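Long-range contact in GH3 beta-N-acetylglucosaminidase (Paenibacillaceae, PDB 6K5J), which probably hydrolyses terminal, non-reducing N-acetyl-beta-D-glucosamine residues from chitin fragments or related glycans: residues V98-D110 with G150-L164. Numbering follows the deposited sequence.
Sequences VVPGNMALGAAGD and GVRSYGGTAELVARL. With NAG (2-acetamido-2-deoxy-beta-D-glucopyranose), chain B.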
ATOM      1  N   VAL A  98       1.738  13.083   5.123  1.00 18.15           N
ATOM      2  CA  VAL A  98       1.538  11.684   5.480  1.00 20.40           C
ATOM      3  C   VAL A  98       0.036  11.499   5.675  1.00 24.33           C
ATOM      4  O   VAL A  98      -0.559  12.059   6.596  1.00 25.28           O
ATOM      5  CB  VAL A  98       2.338  11.292   6.729  1.00 23.63           C
ATOM      6  CG1 VAL A  98       2.098   9.822   7.080  1.00 23.82           C
ATOM      7  CG2 VAL A  98       3.814  11.524   6.483  1.00 23.94           C
ATOM      8  N   VAL A  99      -0.585  10.746   4.777  1.00 16.93           N
ATOM      9  CA  VAL A  99      -2.034  10.631   4.697  1.00 20.41           C
ATOM     10  C   VAL A  99      -2.437   9.339   5.406  1.00 20.80           C
ATOM     11  O   VAL A  99      -1.708   8.345   5.303  1.00 23.60           O
ATOM     12  CB  VAL A  99      -2.460  10.665   3.220  1.00 24.65           C
ATOM     13  CG1 VAL A  99      -3.854  10.181   3.027  1.00 23.19           C
ATOM     14  CG2 VAL A  99      -2.267  12.090   2.656  1.00 21.26           C
ATOM     15  N   PRO A 100      -3.565   9.297   6.120  1.00 21.86           N
ATOM     16  CA  PRO A 100      -4.016   8.031   6.721  1.00 22.14           C
ATOM     17  C   PRO A 100      -4.220   6.947   5.675  1.00 21.30           C
ATOM     18  O   PRO A 100      -4.605   7.215   4.535  1.00 20.76           O
ATOM     19  CB  PRO A 100      -5.346   8.405   7.379  1.00 20.95           C
ATOM     20  CG  PRO A 100      -5.238   9.858   7.638  1.00 28.46           C
ATOM     21  CD  PRO A 100      -4.450  10.414   6.485  1.00 23.61           C
ATOM     22  N   GLY A 101      -3.974   5.703   6.092  1.00 20.87           N
ATOM     23  CA  GLY A 101      -4.057   4.565   5.206  1.00 18.90           C
ATOM     24  C   GLY A 101      -5.433   3.926   5.242  1.00 18.40           C
ATOM     25  O   GLY A 101      -6.346   4.376   5.928  1.00 16.97           O
ATOM     26  N   ASN A 102      -5.560   2.831   4.495  1.00 17.19           N
ATOM     27  CA  ASN A 102      -6.883   2.321   4.152  1.00 18.52           C
ATOM     28  C   ASN A 102      -7.668   1.903   5.388  1.00 16.36           C
ATOM     29  O   ASN A 102      -8.811   2.329   5.573  1.00 16.21           O
ATOM     30  CB  ASN A 102      -6.759   1.168   3.157  1.00 19.03           C
ATOM     31  CG  ASN A 102      -6.608   1.662   1.734  1.00 19.11           C
ATOM     32  OD1 ASN A 102      -6.286   2.838   1.501  1.00 20.40           O
ATOM     33  ND2 ASN A 102      -6.861   0.780   0.775  1.00 17.39           N
ATOM     34  N   MET A 103      -7.088   1.068   6.253  1.00 15.50           N
ATOM     35  CA  MET A 103      -7.921   0.583   7.347  1.00 17.77           C
ATOM     36  C   MET A 103      -8.214   1.688   8.360  1.00 18.09           C
ATOM     37  O   MET A 103      -9.282   1.682   8.979  1.00 16.56           O
ATOM     38  CB  MET A 103      -7.299  -0.637   8.036  1.00 17.04           C
ATOM     39  CG  MET A 103      -8.328  -1.339   8.954  1.00 17.80           C
ATOM     40  SD  MET A 103      -7.839  -2.984   9.524  1.00 20.33           S
ATOM     41  CE  MET A 103      -8.021  -3.907   7.986  1.00 18.26           C
ATOM     42  N   ALA A 104      -7.313   2.663   8.512  1.00 17.49           N
ATOM     43  CA  ALA A 104      -7.649   3.840   9.310  1.00 18.12           C
ATOM     44  C   ALA A 104      -8.847   4.574   8.713  1.00 16.31           C
ATOM     45  O   ALA A 104      -9.765   4.987   9.437  1.00 15.52           O
ATOM     46  CB  ALA A 104      -6.434   4.768   9.411  1.00 15.35           C
ATOM     47  N   LEU A 105      -8.877   4.710   7.385  1.00 15.78           N
ATOM     48  CA  LEU A 105     -10.019   5.347   6.736  1.00 17.36           C
ATOM     49  C   LEU A 105     -11.283   4.504   6.894  1.00 18.92           C
ATOM     50  O   LEU A 105     -12.378   5.046   7.079  1.00 18.58           O
ATOM     51  CB  LEU A 105      -9.715   5.584   5.250  1.00 17.07           C
ATOM     52  CG  LEU A 105      -8.720   6.716   4.935  1.00 16.85           C
ATOM     53  CD1 LEU A 105      -8.154   6.583   3.510  1.00 20.12           C
ATOM     54  CD2 LEU A 105      -9.390   8.079   5.127  1.00 19.30           C
ATOM     55  N   GLY A 106     -11.149   3.177   6.806  1.00 18.72           N
ATOM     56  CA  GLY A 106     -12.304   2.305   6.985  1.00 14.93           C
ATOM     57  C   GLY A 106     -12.934   2.431   8.360  1.00 17.23           C
ATOM     58  O   GLY A 106     -14.164   2.420   8.493  1.00 16.95           O
ATOM     59  N   ALA A 107     -12.105   2.560   9.402  1.00 16.80           N
ATOM     60  CA  ALA A 107     -12.640   2.714  10.758  1.00 18.46           C
ATOM     61  C   ALA A 107     -13.353   4.047  10.947  1.00 19.03           C
ATOM     62  O   ALA A 107     -14.273   4.140  11.768  1.00 20.46           O
ATOM     63  CB  ALA A 107     -11.527   2.585  11.795  1.00 17.36           C
ATOM     64  N   ALA A 108     -12.929   5.094  10.237  1.00 19.08           N
ATOM     65  CA  ALA A 108     -13.673   6.354  10.277  1.00 19.41           C
ATOM     66  C   ALA A 108     -14.998   6.247   9.521  1.00 23.86           C
ATOM     67  O   ALA A 108     -15.956   6.961   9.845  1.00 21.80           O
ATOM     68  CB  ALA A 108     -12.809   7.489   9.712  1.00 19.19           C
ATOM     69  N   GLY A 109     -15.069   5.375   8.515  1.00 21.59           N
ATOM     70  CA  GLY A 109     -16.321   4.996   7.883  1.00 23.51           C
ATOM     71  C   GLY A 109     -16.866   5.954   6.847  1.00 26.30           C
ATOM     72  O   GLY A 109     -18.006   5.768   6.403  1.00 27.73           O
ATOM     73  N   ASP A 110     -16.098   6.957   6.428  1.00 24.13           N
ATOM     74  CA  ASP A 110     -16.624   8.080   5.648  1.00 25.12           C
ATOM     75  C   ASP A 110     -15.985   8.083   4.263  1.00 23.14           C
ATOM     76  O   ASP A 110     -14.779   8.309   4.134  1.00 21.77           O
ATOM     77  CB  ASP A 110     -16.363   9.392   6.387  1.00 26.07           C
ATOM     78  CG  ASP A 110     -17.080  10.577   5.770  1.00 36.02           C
ATOM     79  OD1 ASP A 110     -17.454  10.514   4.579  1.00 39.54           O
ATOM     80  OD2 ASP A 110     -17.271  11.586   6.482  1.00 42.95           O
ATOM     81  N   GLY A 150      -3.804  -6.845   5.523  1.00 18.44           N
ATOM     82  CA  GLY A 150      -3.916  -6.216   6.839  1.00 18.44           C
ATOM     83  C   GLY A 150      -4.467  -4.807   6.716  1.00 18.27           C
ATOM     84  O   GLY A 150      -5.468  -4.579   6.027  1.00 18.02           O
ATOM     85  N   VAL A 151      -3.783  -3.824   7.324  1.00 14.62           N
ATOM     86  CA  VAL A 151      -4.297  -2.445   7.324  1.00 15.46           C
ATOM     87  C   VAL A 151      -4.235  -1.792   5.945  1.00 17.64           C
ATOM     88  O   VAL A 151      -4.686  -0.653   5.769  1.00 18.09           O
ATOM     89  CB  VAL A 151      -3.558  -1.554   8.342  1.00 17.99           C
ATOM     90  CG1 VAL A 151      -3.731  -2.087   9.772  1.00 18.53           C
ATOM     91  CG2 VAL A 151      -2.078  -1.412   7.969  1.00 17.95           C
ATOM     92  N   ARG A 152      -3.662  -2.485   4.958  1.00 17.57           N
ATOM     93  CA  ARG A 152      -3.725  -1.976   3.590  1.00 16.66           C
ATOM     94  C   ARG A 152      -5.121  -2.084   2.983  1.00 17.86           C
ATOM     95  O   ARG A 152      -5.364  -1.488   1.931  1.00 18.19           O
ATOM     96  CB  ARG A 152      -2.723  -2.722   2.704  1.00 17.41           C
ATOM     97  CG  ARG A 152      -1.277  -2.488   3.088  1.00 18.27           C
ATOM     98  CD  ARG A 152      -0.376  -3.501   2.399  1.00 17.99           C
ATOM     99  NE  ARG A 152      -0.267  -3.219   0.977  1.00 16.91           N
ATOM    100  CZ  ARG A 152       0.174  -4.083   0.067  1.00 20.06           C
ATOM    101  NH1 ARG A 152       0.518  -5.309   0.421  1.00 15.84           N
ATOM    102  NH2 ARG A 152       0.278  -3.711  -1.202  1.00 17.30           N
ATOM    103  N   SER A 153      -6.033  -2.816   3.616  1.00 17.98           N
ATOM    104  CA  SER A 153      -7.423  -2.920   3.200  1.00 15.40           C
ATOM    105  C   SER A 153      -8.277  -1.962   4.022  1.00 17.05           C
ATOM    106  O   SER A 153      -8.010  -1.748   5.205  1.00 17.39           O
ATOM    107  CB  SER A 153      -7.936  -4.352   3.396  1.00 18.01           C
ATOM    108  OG  SER A 153      -9.355  -4.389   3.414  1.00 18.96           O
ATOM    109  N   TYR A 154      -9.320  -1.389   3.396  1.00 17.13           N
ATOM    110  CA  TYR A 154     -10.249  -0.562   4.176  1.00 17.85           C
ATOM    111  C   TYR A 154     -10.967  -1.380   5.249  1.00 18.58           C
ATOM    112  O   TYR A 154     -11.313  -0.846   6.307  1.00 18.46           O
ATOM    113  CB  TYR A 154     -11.301   0.100   3.280  1.00 16.46           C
ATOM    114  CG  TYR A 154     -10.765   0.991   2.191  1.00 17.43           C
ATOM    115  CD1 TYR A 154     -10.204   2.233   2.484  1.00 15.21           C
ATOM    116  CD2 TYR A 154     -10.833   0.591   0.863  1.00 16.30           C
ATOM    117  CE1 TYR A 154      -9.722   3.055   1.474  1.00 17.35           C
ATOM    118  CE2 TYR A 154     -10.354   1.398  -0.146  1.00 16.52           C
ATOM    119  CZ  TYR A 154      -9.804   2.620   0.157  1.00 18.33           C
ATOM    120  OH  TYR A 154      -9.321   3.401  -0.859  1.00 21.60           O
ATOM    121  N   GLY A 155     -11.227  -2.657   4.995  1.00 16.67           N
ATOM    122  CA  GLY A 155     -11.944  -3.442   5.978  1.00 17.77           C
ATOM    123  C   GLY A 155     -12.428  -4.752   5.389  1.00 18.43           C
ATOM    124  O   GLY A 155     -12.051  -5.136   4.279  1.00 18.48           O
ATOM    125  N   GLY A 156     -13.286  -5.417   6.157  1.00 18.29           N
ATOM    126  CA  GLY A 156     -13.703  -6.778   5.892  1.00 18.63           C
ATOM    127  C   GLY A 156     -15.032  -6.968   5.191  1.00 22.28           C
ATOM    128  O   GLY A 156     -15.486  -8.112   5.070  1.00 20.19           O
ATOM    129  N   THR A 157     -15.667  -5.907   4.698  1.00 20.96           N
ATOM    130  CA  THR A 157     -16.903  -6.068   3.945  1.00 23.58           C
ATOM    131  C   THR A 157     -16.753  -5.469   2.557  1.00 22.40           C
ATOM    132  O   THR A 157     -16.057  -4.467   2.366  1.00 20.17           O
ATOM    133  CB  THR A 157     -18.104  -5.418   4.636  1.00 20.17           C
ATOM    134  OG1 THR A 157     -17.866  -4.018   4.794  1.00 21.21           O
ATOM    135  CG2 THR A 157     -18.370  -6.066   5.985  1.00 24.97           C
ATOM    136  N   ALA A 158     -17.429  -6.095   1.592  1.00 22.16           N
ATOM    137  CA  ALA A 158     -17.433  -5.569   0.235  1.00 20.99           C
ATOM    138  C   ALA A 158     -18.027  -4.167   0.191  1.00 22.93           C
ATOM    139  O   ALA A 158     -17.547  -3.306  -0.555  1.00 22.25           O
ATOM    140  CB  ALA A 158     -18.214  -6.505  -0.689  1.00 21.65           C
ATOM    141  N   GLU A 159     -19.068  -3.917   0.992  1.00 20.95           N
ATOM    142  CA  GLU A 159     -19.746  -2.624   0.944  1.00 23.80           C
ATOM    143  C   GLU A 159     -18.810  -1.490   1.348  1.00 22.16           C
ATOM    144  O   GLU A 159     -18.747  -0.452   0.679  1.00 21.46           O
ATOM    145  CB  GLU A 159     -20.979  -2.647   1.847  1.00 25.76           C
ATOM    146  CG  GLU A 159     -21.878  -1.437   1.685  1.00 34.98           C
ATOM    147  CD  GLU A 159     -21.488  -0.266   2.579  1.00 35.38           C
ATOM    148  OE1 GLU A 159     -20.703  -0.451   3.541  1.00 37.43           O
ATOM    149  OE2 GLU A 159     -21.978   0.856   2.315  1.00 43.33           O
ATOM    150  N   LEU A 160     -18.092  -1.661   2.460  1.00 21.01           N
ATOM    151  CA  LEU A 160     -17.204  -0.604   2.937  1.00 21.94           C
ATOM    152  C   LEU A 160     -16.052  -0.375   1.966  1.00 19.73           C
ATOM    153  O   LEU A 160     -15.725   0.771   1.634  1.00 19.87           O
ATOM    154  CB  LEU A 160     -16.666  -0.957   4.324  1.00 21.97           C
ATOM    155  CG  LEU A 160     -15.679   0.072   4.887  1.00 22.18           C
ATOM    156  CD1 LEU A 160     -16.422   1.337   5.271  1.00 20.89           C
ATOM    157  CD2 LEU A 160     -14.908  -0.503   6.078  1.00 22.75           C
ATOM    158  N   VAL A 161     -15.430  -1.460   1.499  1.00 19.91           N
ATOM    159  CA  VAL A 161     -14.300  -1.349   0.575  1.00 16.84           C
ATOM    160  C   VAL A 161     -14.734  -0.710  -0.738  1.00 17.70           C
ATOM    161  O   VAL A 161     -14.025   0.140  -1.291  1.00 17.26           O
ATOM    162  CB  VAL A 161     -13.653  -2.733   0.364  1.00 18.05           C
ATOM    163  CG1 VAL A 161     -12.684  -2.721  -0.816  1.00 16.55           C
ATOM    164  CG2 VAL A 161     -12.917  -3.175   1.632  1.00 18.15           C
ATOM    165  N   ALA A 162     -15.913  -1.081  -1.253  1.00 18.94           N
ATOM    166  CA  ALA A 162     -16.374  -0.465  -2.495  1.00 19.62           C
ATOM    167  C   ALA A 162     -16.681   1.016  -2.301  1.00 20.07           C
ATOM    168  O   ALA A 162     -16.347   1.842  -3.157  1.00 20.04           O
ATOM    169  CB  ALA A 162     -17.615  -1.191  -3.035  1.00 20.35           C
ATOM    170  N   ARG A 163     -17.328   1.362  -1.188  1.00 20.21           N
ATOM    171  CA  ARG A 163     -17.763   2.737  -0.968  1.00 23.11           C
ATOM    172  C   ARG A 163     -16.566   3.671  -0.823  1.00 22.93           C
ATOM    173  O   ARG A 163     -16.520   4.747  -1.434  1.00 22.09           O
ATOM    174  CB  ARG A 163     -18.658   2.796   0.277  1.00 23.77           C
ATOM    175  CG  ARG A 163     -19.209   4.174   0.587  1.00 30.26           C
ATOM    176  CD  ARG A 163     -20.420   4.103   1.523  1.00 33.33           C
ATOM    177  NE  ARG A 163     -20.285   3.061   2.542  1.00 36.47           N
ATOM    178  CZ  ARG A 163     -19.703   3.251   3.721  1.00 30.28           C
ATOM    179  NH1 ARG A 163     -19.186   4.436   4.012  1.00 31.78           N
ATOM    180  NH2 ARG A 163     -19.635   2.262   4.600  1.00 33.00           N
ATOM    181  N   LEU A 164     -15.576   3.267  -0.034  1.00 19.68           N
ATOM    182  CA  LEU A 164     -14.391   4.100   0.144  1.00 17.87           C
ATOM    183  C   LEU A 164     -13.444   3.974  -1.044  1.00 17.82           C
ATOM    184  O   LEU A 164     -12.845   4.969  -1.470  1.00 18.63           O
ATOM    185  CB  LEU A 164     -13.659   3.713   1.434  1.00 18.57           C
ATOM    186  CG  LEU A 164     -14.071   4.405   2.732  1.00 22.60           C
ATOM    187  CD1 LEU A 164     -15.576   4.341   2.954  1.00 22.20           C
ATOM    188  CD2 LEU A 164     -13.303   3.782   3.912  1.00 19.70           C
TER
HETATM  189  C1  NAG B 601       4.116  -6.142  -4.994  1.00 22.67           C
HETATM  190  C2  NAG B 601       2.855  -5.711  -4.202  1.00 21.34           C
HETATM  191  C3  NAG B 601       2.075  -4.613  -4.947  1.00 20.23           C
HETATM  192  C4  NAG B 601       2.996  -3.493  -5.412  1.00 19.76           C
HETATM  193  C5  NAG B 601       4.125  -4.088  -6.237  1.00 22.04           C
HETATM  194  C6  NAG B 601       5.111  -3.065  -6.755  1.00 21.53           C
HETATM  195  C7  NAG B 601       1.472  -7.188  -2.787  1.00 21.16           C
HETATM  196  C8  NAG B 601       0.593  -8.409  -2.768  1.00 18.32           C
HETATM  197  N2  NAG B 601       1.998  -6.867  -3.973  1.00 18.72           N
HETATM  198  O1  NAG B 601       4.915  -6.900  -4.148  1.00 27.90           O
HETATM  199  O3  NAG B 601       1.064  -4.074  -4.099  1.00 18.61           O
HETATM  200  O4  NAG B 601       2.273  -2.554  -6.198  1.00 18.22           O
HETATM  201  O5  NAG B 601       4.860  -4.987  -5.401  1.00 20.51           O
HETATM  202  O6  NAG B 601       5.895  -2.519  -5.702  1.00 21.88           O
HETATM  203  O7  NAG B 601       1.674  -6.514  -1.779  1.00 20.36           O
HETATM  204  O   HOH W   1      -7.308   4.743  -0.294  1.00 25.42           O
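Asn102 (chi1 -83°) and Tyr154 (chi1 -59°) each hold CG anti to the carbonyl carbon, beside the backbone N, and this brings the two groups to the same place. There the amide stacks on the phenol ring, with the planes only 11° apart. Asn102 ND2 sits 3.5 Å above the plane of the Tyr154 ring, over its centre. Leu164 CB packs on the opposite face, so the ring is sandwiched. One water bridges Asn102 OD1 and Tyr154 OH; it donates to OD1 at 2.8 Å. Replacing Tyr154 by alanine is likely to open a gap between Asn102 and Leu164 and leave the water without its hydroxyl partner.

Met103 N donates to Val151 O at 3.0 Å, near the start of helix 102-108. Gly106 CA lies 3.4 Å from Tyr154 O in a straight CA-H...O contact. This buried carbonyl has no stronger partner, and a side chain at Gly106 would clash with it. Leu164 CD2 packs 3.6 Å from Gly106 CA. Farther along, Arg163 NH1 donates to Gly109 O at 3.0 Å from above the carbonyl plane. The same guanidinium holds Glu159 side-on through NE and NH2.

Arg152 NH1 donates to NAG O7 at 2.8 Å, and Glu85 pairs with NH2. Segment 150-157, in the family 3 N-terminal, TIM-barrel-type domain, carries Arg152 to a sugar site with Asp83, Lys182, His183 and Asp268, consistent with this family's active site.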